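Local coordinates for putative hyaluronoglucosaminidase (Clostridium perfringens, PDB 6PWI), which probably acts as a hexosaminidase of glycoside hydrolase family 84, this chain being the part of a longer secreted, cell-wall-associated protein that carries the catalytic barrel, at residues A[454-459]-A[469-474]; A[564-569]-A[576-581]; A[219-224]-A[252-257]. One frame throughout, in Å; residues are numbered along the deposited sequence.

Contact 1 of 3, residues A[454-459]-A[469-474]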
loop_
_atom_site.group_PDB
_atom_site.type_symbol
_atom_site.label_atom_id
_atom_site.label_comp_id
_atom_site.label_asym_id
_atom_site.label_seq_id
_atom_site.Cartn_x
_atom_site.Cartn_y
_atom_site.Cartn_z
ATOM N N SER A 454 -12.251 -5.491 -2.840
ATOM C CA SER A 454 -11.091 -5.203 -2.016
ATOM C C SER A 454 -11.076 -3.723 -1.631
ATOM O O SER A 454 -10.885 -3.374 -0.470
ATOM C CB SER A 454 -9.843 -5.601 -2.749
ATOM O OG SER A 454 -8.699 -5.277 -1.987
ATOM N N TRP A 455 -11.298 -2.861 -2.625
ATOM C CA TRP A 455 -11.367 -1.430 -2.408
ATOM C C TRP A 455 -12.424 -1.107 -1.351
ATOM O O TRP A 455 -12.153 -0.399 -0.387
ATOM C CB TRP A 455 -11.638 -0.738 -3.741
ATOM C CG TRP A 455 -11.699 0.756 -3.678
ATOM C CD1 TRP A 455 -10.777 1.611 -3.143
ATOM C CD2 TRP A 455 -12.746 1.583 -4.211
ATOM N NE1 TRP A 455 -11.179 2.909 -3.297
ATOM C CE2 TRP A 455 -12.384 2.924 -3.949
ATOM C CE3 TRP A 455 -13.948 1.317 -4.881
ATOM C CZ2 TRP A 455 -13.188 3.995 -4.340
ATOM C CZ3 TRP A 455 -14.743 2.375 -5.266
ATOM C CH2 TRP A 455 -14.364 3.694 -4.998
ATOM N N LYS A 456 -13.625 -1.663 -1.522
ATOM C CA LYS A 456 -14.731 -1.379 -0.622
ATOM C C LYS A 456 -14.425 -1.910 0.782
ATOM O O LYS A 456 -14.716 -1.251 1.781
ATOM C CB LYS A 456 -16.027 -1.966 -1.193
ATOM C CG LYS A 456 -17.299 -1.538 -0.478
ATOM C CD LYS A 456 -18.502 -2.395 -0.787
ATOM C CE LYS A 456 -19.720 -1.971 0.008
ATOM N NZ LYS A 456 -20.812 -2.971 -0.081
ATOM N N ASP A 457 -13.825 -3.105 0.855
ATOM C CA ASP A 457 -13.631 -3.760 2.138
ATOM C C ASP A 457 -12.556 -3.042 2.946
ATOM O O ASP A 457 -12.549 -3.131 4.170
ATOM C CB ASP A 457 -13.350 -5.257 1.990
ATOM C CG ASP A 457 -14.552 -6.055 1.512
ATOM O OD1 ASP A 457 -15.690 -5.550 1.653
ATOM O OD2 ASP A 457 -14.341 -7.168 0.986
ATOM N N SER A 458 -11.671 -2.318 2.255
ATOM C CA SER A 458 -10.519 -1.701 2.884
ATOM C C SER A 458 -10.926 -0.619 3.884
ATOM O O SER A 458 -10.278 -0.470 4.920
ATOM C CB SER A 458 -9.559 -1.173 1.854
ATOM O OG SER A 458 -10.095 -0.048 1.177
ATOM N N PHE A 459 -12.000 0.122 3.592
ATOM C CA PHE A 459 -12.298 1.314 4.375
ATOM C C PHE A 459 -12.507 0.994 5.856
ATOM O O PHE A 459 -12.113 1.783 6.712
ATOM C CB PHE A 459 -13.351 2.198 3.694
ATOM C CG PHE A 459 -12.820 2.786 2.411
ATOM C CD1 PHE A 459 -12.015 3.919 2.421
ATOM C CD2 PHE A 459 -13.048 2.138 1.204
ATOM C CE1 PHE A 459 -11.472 4.408 1.243
ATOM C CE2 PHE A 459 -12.510 2.633 0.026
ATOM C CZ PHE A 459 -11.723 3.763 0.051
ATOM N N GLU A 469 -18.080 7.121 5.491
ATOM C CA GLU A 469 -17.718 8.480 5.121
ATOM C C GLU A 469 -16.446 8.495 4.268
ATOM O O GLU A 469 -16.399 9.168 3.236
ATOM C CB GLU A 469 -17.560 9.358 6.364
ATOM C CG GLU A 469 -18.870 9.688 7.059
ATOM C CD GLU A 469 -19.440 8.602 7.959
ATOM O OE1 GLU A 469 -18.740 7.583 8.184
ATOM O OE2 GLU A 469 -20.591 8.769 8.434
ATOM N N LEU A 470 -15.410 7.759 4.694
ATOM C CA LEU A 470 -14.142 7.818 3.983
ATOM C C LEU A 470 -14.271 7.130 2.627
ATOM O O LEU A 470 -13.661 7.570 1.656
ATOM C CB LEU A 470 -13.022 7.202 4.824
ATOM C CG LEU A 470 -11.646 7.222 4.162
ATOM C CD1 LEU A 470 -11.174 8.654 3.915
ATOM C CD2 LEU A 470 -10.635 6.436 4.985
ATOM N N TYR A 471 -15.073 6.061 2.573
ATOM C CA TYR A 471 -15.442 5.430 1.316
ATOM C C TYR A 471 -16.151 6.433 0.399
ATOM O O TYR A 471 -15.835 6.505 -0.785
ATOM C CB TYR A 471 -16.265 4.164 1.573
ATOM C CG TYR A 471 -16.611 3.350 0.349
ATOM C CD1 TYR A 471 -15.730 3.241 -0.716
ATOM C CD2 TYR A 471 -17.810 2.655 0.269
ATOM C CE1 TYR A 471 -16.032 2.479 -1.832
ATOM C CE2 TYR A 471 -18.136 1.896 -0.845
ATOM C CZ TYR A 471 -17.241 1.806 -1.898
ATOM O OH TYR A 471 -17.540 1.053 -2.999
ATOM N N THR A 472 -17.102 7.208 0.944
ATOM C CA THR A 472 -17.757 8.272 0.195
ATOM C C THR A 472 -16.722 9.221 -0.413
ATOM O O THR A 472 -16.812 9.537 -1.599
ATOM C CB THR A 472 -18.772 9.043 1.048
ATOM O OG1 THR A 472 -19.861 8.179 1.370
ATOM C CG2 THR A 472 -19.300 10.278 0.355
ATOM N N PHE A 473 -15.735 9.666 0.383
ATOM C CA PHE A 473 -14.715 10.561 -0.154
ATOM C C PHE A 473 -13.912 9.882 -1.265
ATOM O O PHE A 473 -13.568 10.524 -2.260
ATOM C CB PHE A 473 -13.752 11.083 0.917
ATOM C CG PHE A 473 -14.388 11.731 2.121
ATOM C CD1 PHE A 473 -15.620 12.363 2.031
ATOM C CD2 PHE A 473 -13.734 11.730 3.344
ATOM C CE1 PHE A 473 -16.198 12.950 3.147
ATOM C CE2 PHE A 473 -14.305 12.325 4.459
ATOM C CZ PHE A 473 -15.537 12.934 4.357
ATOM N N ALA A 474 -13.603 8.590 -1.084
ATOM C CA ALA A 474 -12.711 7.895 -1.999
ATOM C C ALA A 474 -13.388 7.714 -3.354
ATOM O O ALA A 474 -12.715 7.692 -4.384
ATOM C CB ALA A 474 -12.256 6.580 -1.417
#
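Tyr471 lies among Trp455, Lys456 and Phe459, and through it helix 467-475 meets helix 451-462. Its ring directs an edge at the six-membered ring of Trp455, an edge-to-face pair with centroids 5.1 Å apart and planes at 78°; the leading atom, CE1, comes within 3.7 Å of Trp455 CZ3. Lys456 crosses one face of the tyrosine ring with its aliphatic part, its CG 3.6 Å from Tyr471 CE2, while the extended chain carries the ammonium away from the contact. A long side chain with an apolar base and a charged end suits this exposed margin.

Phe459 packs nearer the backbone of helix 467-475. Tyr471 CA stands almost squarely over its ring, 3.8 Å from the centroid of Phe459, in a CH-pi contact. At the ring edge, Phe459 CD1 meets Leu470 CG at 3.8 Å. The methyl of Ala474 packs against Phe459 near CZ and CE1, a side chain small enough to leave room for the phenyl ring. The rings of Phe459 and Tyr471 meet obliquely. Tyr471 extends away from its own backbone N (chi1 -175°), which carries the ring between Trp455 and Lys456.

Further out, Trp455 NE1 donates to the carbonyl of Met405, which fixes the indole, while the edge of its six-membered ring, at CZ2, faces Ala474 O near the indole plane. Val434 of helix 433-444 touches both Trp455 and Phe459, and Lys475 adds a cation-pi contact to Tyr471. With no hydrogen bond between the segments, apolar and aromatic packing joins them: an aromatic cluster between two consecutive helices, their local axes 9.6 Å apart at 140°, following the last strand of the catalytic barrel.

Contact 2 of 3, residues A[564-569]-A[576-581]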
loop_
_atom_site.group_PDB
_atom_site.type_symbol
_atom_site.label_atom_id
_atom_site.label_comp_id
_atom_site.label_asym_id
_atom_site.label_seq_id
_atom_site.Cartn_x
_atom_site.Cartn_y
_atom_site.Cartn_z
ATOM N N ILE A 564 -29.449 22.039 -8.600
ATOM C CA ILE A 564 -30.600 21.162 -8.723
ATOM C C ILE A 564 -31.839 21.859 -8.162
ATOM O O ILE A 564 -32.917 21.767 -8.745
ATOM C CB ILE A 564 -30.359 19.797 -8.055
ATOM C CG1 ILE A 564 -29.218 19.037 -8.737
ATOM C CG2 ILE A 564 -31.647 18.982 -8.045
ATOM C CD1 ILE A 564 -28.607 17.945 -7.883
ATOM N N ASN A 565 -31.688 22.564 -7.039
ATOM C CA ASN A 565 -32.838 23.226 -6.446
ATOM C C ASN A 565 -33.351 24.307 -7.391
ATOM O O ASN A 565 -34.556 24.480 -7.527
ATOM C CB ASN A 565 -32.581 23.727 -5.023
ATOM C CG ASN A 565 -32.718 22.637 -3.977
ATOM O OD1 ASN A 565 -33.400 21.635 -4.189
ATOM N ND2 ASN A 565 -32.079 22.827 -2.836
ATOM N N SER A 566 -32.424 24.986 -8.075
ATOM C CA SER A 566 -32.747 26.053 -9.006
ATOM C C SER A 566 -33.538 25.499 -10.189
ATOM O O SER A 566 -34.545 26.077 -10.586
ATOM C CB SER A 566 -31.491 26.743 -9.451
ATOM O OG SER A 566 -31.765 27.705 -10.451
ATOM N N ALA A 567 -33.072 24.376 -10.747
ATOM C CA ALA A 567 -33.719 23.752 -11.892
ATOM C C ALA A 567 -35.147 23.352 -11.531
ATOM O O ALA A 567 -36.058 23.553 -12.327
ATOM C CB ALA A 567 -32.915 22.572 -12.380
ATOM N N VAL A 568 -35.325 22.799 -10.322
ATOM C CA VAL A 568 -36.625 22.371 -9.823
ATOM C C VAL A 568 -37.554 23.578 -9.685
ATOM O O VAL A 568 -38.660 23.564 -10.218
ATOM C CB VAL A 568 -36.511 21.575 -8.506
ATOM C CG1 VAL A 568 -37.867 21.381 -7.845
ATOM C CG2 VAL A 568 -35.832 20.227 -8.719
ATOM N N ALA A 569 -37.097 24.622 -8.980
ATOM C CA ALA A 569 -37.875 25.839 -8.791
ATOM C C ALA A 569 -38.305 26.407 -10.144
ATOM O O ALA A 569 -39.425 26.902 -10.291
ATOM C CB ALA A 569 -37.089 26.848 -7.990
ATOM N N GLU A 576 -38.290 33.659 -8.807
ATOM C CA GLU A 576 -37.504 34.426 -7.854
ATOM C C GLU A 576 -36.674 33.454 -7.016
ATOM O O GLU A 576 -35.505 33.710 -6.731
ATOM C CB GLU A 576 -38.358 35.414 -7.049
ATOM N N GLU A 577 -37.271 32.308 -6.680
ATOM C CA GLU A 577 -36.610 31.313 -5.855
ATOM C C GLU A 577 -35.486 30.622 -6.636
ATOM O O GLU A 577 -34.431 30.333 -6.070
ATOM C CB GLU A 577 -37.631 30.337 -5.272
ATOM C CG GLU A 577 -37.151 29.695 -3.985
ATOM C CD GLU A 577 -38.056 28.661 -3.334
ATOM O OE1 GLU A 577 -38.738 27.906 -4.069
ATOM O OE2 GLU A 577 -38.059 28.602 -2.084
ATOM N N ALA A 578 -35.697 30.373 -7.935
ATOM C CA ALA A 578 -34.727 29.638 -8.734
ATOM C C ALA A 578 -33.509 30.516 -9.012
ATOM O O ALA A 578 -32.410 30.024 -9.276
ATOM C CB ALA A 578 -35.365 29.145 -10.011
ATOM N N MET A 579 -33.733 31.828 -8.955
ATOM C CA MET A 579 -32.704 32.837 -9.125
ATOM C C MET A 579 -31.751 32.789 -7.929
ATOM O O MET A 579 -30.533 32.778 -8.100
ATOM C CB MET A 579 -33.389 34.201 -9.181
ATOM C CG MET A 579 -32.584 35.295 -9.812
ATOM S SD MET A 579 -33.642 36.759 -9.995
ATOM C CE MET A 579 -34.151 36.998 -8.290
ATOM N N LYS A 580 -32.329 32.729 -6.721
ATOM C CA LYS A 580 -31.580 32.727 -5.473
ATOM C C LYS A 580 -30.750 31.448 -5.343
ATOM O O LYS A 580 -29.623 31.487 -4.855
ATOM C CB LYS A 580 -32.523 32.886 -4.275
ATOM C CG LYS A 580 -33.145 34.265 -4.080
ATOM C CD LYS A 580 -33.957 34.367 -2.797
ATOM C CE LYS A 580 -35.267 35.119 -2.941
ATOM N NZ LYS A 580 -35.071 36.583 -3.083
ATOM N N TYR A 581 -31.322 30.317 -5.774
ATOM C CA TYR A 581 -30.633 29.037 -5.754
ATOM C C TYR A 581 -29.445 29.074 -6.711
ATOM O O TYR A 581 -28.367 28.587 -6.378
ATOM C CB TYR A 581 -31.584 27.899 -6.125
ATOM C CG TYR A 581 -32.419 27.368 -4.989
ATOM C CD1 TYR A 581 -31.834 26.994 -3.789
ATOM C CD2 TYR A 581 -33.794 27.223 -5.118
ATOM C CE1 TYR A 581 -32.595 26.507 -2.736
ATOM C CE2 TYR A 581 -34.571 26.738 -4.076
ATOM C CZ TYR A 581 -33.967 26.375 -2.882
ATOM O OH TYR A 581 -34.713 25.896 -1.845
#
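This is a close antiparallel helix-helix contact near the turn of a helical hairpin, where helix 540-572 gives way to helix 575-591 in the helical region that follows the barrel. The local axes approach to 7.7 Å at 166°, and Ser566 CA lies only 4.1 Å from Ala578 CA. Small residues make this possible: the methyls of Ala569 and Ala578 meet at 3.5 Å, and Ser566 CB packs against Tyr581 CB.

Tyr581 fills the side of the interface next to these small groups. Its ring takes Asn565 CB over the centre of one face, 3.4 Å from the centroid of Tyr581, a CH-pi contact almost along the ring normal. The asparagine amide rises on the same face with ND2 nearest Tyr581 CE1 and CZ, its plane turned 49° from the ring. Ala569 CB lies at the ring edge. Leu520 of helix 513-536 also touches Asn565, and Ile624 touches Ser566.

Ser566 supplies the polar link. Its OG is directed opposite the backbone N (chi1 175°), from where the hydroxyl donates to Ala578 O at 2.7 Å, somewhat tilted from the carbonyl plane. Serine is compact enough to fit between such close helices yet brings a donor with it. The contact therefore combines close apolar packing with one directional bond, through which a buried hydroxyl is satisfied by the main chain of the opposing helix.

Contact 3 of 3, residues A[219-224]-A[252-257]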
loop_
_atom_site.group_PDB
_atom_site.type_symbol
_atom_site.label_atom_id
_atom_site.label_comp_id
_atom_site.label_asym_id
_atom_site.label_seq_id
_atom_site.Cartn_x
_atom_site.Cartn_y
_atom_site.Cartn_z
ATOM N N GLN A 219 20.037 14.161 2.638
ATOM C CA GLN A 219 21.359 14.415 2.093
ATOM C C GLN A 219 22.280 13.210 2.305
ATOM O O GLN A 219 23.297 13.092 1.638
ATOM C CB GLN A 219 21.946 15.699 2.696
ATOM C CG GLN A 219 21.251 16.981 2.249
ATOM C CD GLN A 219 20.994 17.100 0.759
ATOM O OE1 GLN A 219 21.875 16.892 -0.080
ATOM N NE2 GLN A 219 19.768 17.461 0.414
ATOM N N TYR A 220 21.934 12.302 3.222
ATOM C CA TYR A 220 22.909 11.315 3.659
ATOM C C TYR A 220 22.769 9.994 2.911
ATOM O O TYR A 220 23.616 9.121 3.071
ATOM C CB TYR A 220 22.899 11.157 5.179
ATOM C CG TYR A 220 23.348 12.408 5.888
ATOM C CD1 TYR A 220 24.697 12.701 6.038
ATOM C CD2 TYR A 220 22.422 13.329 6.358
ATOM C CE1 TYR A 220 25.114 13.868 6.660
ATOM C CE2 TYR A 220 22.821 14.500 6.981
ATOM C CZ TYR A 220 24.171 14.769 7.133
ATOM O OH TYR A 220 24.549 15.922 7.760
ATOM N N HIS A 221 21.713 9.853 2.105
ATOM C CA HIS A 221 21.538 8.653 1.302
ATOM C C HIS A 221 21.956 8.958 -0.135
ATOM O O HIS A 221 21.885 8.106 -1.016
ATOM C CB HIS A 221 20.109 8.107 1.457
ATOM C CG HIS A 221 19.133 8.650 0.471
ATOM N ND1 HIS A 221 18.878 9.998 0.352
ATOM C CD2 HIS A 221 18.356 8.037 -0.448
ATOM C CE1 HIS A 221 17.993 10.197 -0.600
ATOM N NE2 HIS A 221 17.655 9.009 -1.108
ATOM N N SER A 222 22.431 10.187 -0.345
ATOM C CA SER A 222 22.639 10.728 -1.676
ATOM C C SER A 222 23.375 12.057 -1.550
ATOM O O SER A 222 22.943 12.914 -0.783
ATOM C CB SER A 222 21.300 10.921 -2.352
ATOM O OG SER A 222 21.447 11.556 -3.610
ATOM N N LEU A 223 24.458 12.237 -2.314
ATOM C CA LEU A 223 25.252 13.465 -2.305
ATOM C C LEU A 223 26.245 13.461 -1.143
ATOM O O LEU A 223 27.447 13.559 -1.363
ATOM C CB LEU A 223 24.373 14.727 -2.295
ATOM C CG LEU A 223 24.371 15.563 -3.579
ATOM C CD1 LEU A 223 23.480 16.790 -3.432
ATOM C CD2 LEU A 223 25.780 15.990 -3.972
ATOM N N LYS A 224 25.735 13.356 0.086
ATOM C CA LYS A 224 26.584 13.225 1.257
ATOM C C LYS A 224 26.576 11.772 1.725
ATOM O O LYS A 224 26.661 11.506 2.921
ATOM C CB LYS A 224 26.122 14.156 2.387
ATOM C CG LYS A 224 26.260 15.654 2.137
ATOM C CD LYS A 224 26.340 16.442 3.433
ATOM C CE LYS A 224 26.262 17.945 3.256
ATOM N NZ LYS A 224 24.860 18.412 3.115
ATOM N N ILE A 252 13.863 -0.749 4.579
ATOM C CA ILE A 252 14.922 -0.960 3.603
ATOM C C ILE A 252 15.575 0.380 3.264
ATOM O O ILE A 252 14.921 1.294 2.754
ATOM C CB ILE A 252 14.371 -1.667 2.352
ATOM C CG1 ILE A 252 13.792 -3.043 2.703
ATOM C CG2 ILE A 252 15.444 -1.753 1.274
ATOM C CD1 ILE A 252 12.680 -3.494 1.792
ATOM N N TRP A 253 16.877 0.488 3.555
ATOM C CA TRP A 253 17.586 1.741 3.351
ATOM C C TRP A 253 18.140 1.756 1.931
ATOM O O TRP A 253 18.436 0.695 1.394
ATOM C CB TRP A 253 18.683 1.917 4.410
ATOM C CG TRP A 253 19.262 3.301 4.419
ATOM C CD1 TRP A 253 18.690 4.431 4.934
ATOM C CD2 TRP A 253 20.518 3.709 3.848
ATOM N NE1 TRP A 253 19.503 5.511 4.727
ATOM C CE2 TRP A 253 20.631 5.103 4.064
ATOM C CE3 TRP A 253 21.554 3.039 3.185
ATOM C CZ2 TRP A 253 21.745 5.831 3.643
ATOM C CZ3 TRP A 253 22.655 3.760 2.772
ATOM C CH2 TRP A 253 22.745 5.138 2.998
ATOM N N THR A 254 18.267 2.946 1.326
ATOM C CA THR A 254 18.716 3.056 -0.061
ATOM C C THR A 254 19.800 4.125 -0.208
ATOM O O THR A 254 19.928 4.998 0.647
ATOM C CB THR A 254 17.558 3.368 -1.022
ATOM O OG1 THR A 254 16.924 4.586 -0.621
ATOM C CG2 THR A 254 16.546 2.247 -1.109
ATOM N N ILE A 255 20.536 4.068 -1.327
ATOM C CA ILE A 255 21.655 4.963 -1.591
ATOM C C ILE A 255 21.722 5.296 -3.084
ATOM O O ILE A 255 21.411 4.452 -3.921
ATOM C CB ILE A 255 22.970 4.348 -1.065
ATOM C CG1 ILE A 255 24.147 5.314 -1.191
ATOM C CG2 ILE A 255 23.265 3.001 -1.719
ATOM C CD1 ILE A 255 25.331 4.936 -0.321
ATOM N N HIS A 256 22.134 6.533 -3.406
ATOM C CA HIS A 256 22.425 6.968 -4.766
ATOM C C HIS A 256 23.923 7.210 -4.923
ATOM O O HIS A 256 24.373 8.344 -4.791
ATOM C CB HIS A 256 21.725 8.300 -5.064
ATOM C CG HIS A 256 20.243 8.195 -5.145
ATOM N ND1 HIS A 256 19.572 8.204 -6.352
ATOM C CD2 HIS A 256 19.303 8.071 -4.181
ATOM C CE1 HIS A 256 18.277 8.096 -6.127
ATOM N NE2 HIS A 256 18.087 8.007 -4.801
ATOM N N PRO A 257 24.758 6.181 -5.185
ATOM C CA PRO A 257 26.202 6.391 -5.296
ATOM C C PRO A 257 26.800 6.714 -6.666
ATOM O O PRO A 257 28.019 6.702 -6.811
ATOM C CB PRO A 257 26.726 5.025 -4.842
ATOM C CG PRO A 257 25.712 4.053 -5.395
ATOM C CD PRO A 257 24.380 4.765 -5.286
#
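His221 and His256 lie side by side and point the same way, with their ring planes at 89°, in the (beta/alpha)8 barrel of this family 84 enzyme. His256 follows strand 250-255, the third of the barrel, and His221 belongs to the loop between strand 210-213 and helix 231-247. The rings meet obliquely, His221 NE2 coming 3.6 Å from His256 CD2 near the plane of the His256 ring.

His221 has CG between its backbone N and carbonyl carbon (chi1 90°), which lays the imidazole alongside Thr254, with Thr254 O at its edge; ND1 bonds to the carbonyl of Asp218, so the loop itself holds the ring's rotation. Thr254 OG1 is in turn bonded to Phe213 O on the neighbouring strand. The broad indole of Trp253 also reaches His221 CB, with CZ2 at 3.6 Å, while its NE1 is bonded to Tyr229 OH.

Ser222, short enough to sit beside the second histidine, places its OG 3.6 Å from His256 CB. The polar end of His256 is turned to Asp299, the predicted proton donor, whose OD1 is bonded to ND1. His256 is therefore probably a second-shell residue that positions this carboxylate, and His221 packs beside His256.

The backbones are joined where His256 N donates to His221 O at 2.9 Å, with 158° at the hydrogen; the same oxygen also receives a CA-H...O contact from Ile255 CA at 3.2 Å.

Overall arrangement
Contact 3 comes first along the chain and is the one beside the predicted active site, the side chain of His256 being about 3 Å from that of Asp299. Contact 1 follows the eighth barrel strand, with its centre about 36 Å from that of contact 3 and on the opposite side of the chain's centre. Contact 2 is remote, about 60 Å from contact 3 and 33 Å from contact 1, centre to centre. Helix 540-572 links contacts 1 and 2: Phe473 packs on its residues Ile546, Val550 and Leu553, while residues 564-569, near the far end of that helix, form one half of contact 2. Contacts 1 and 2 are structural packing away from the site.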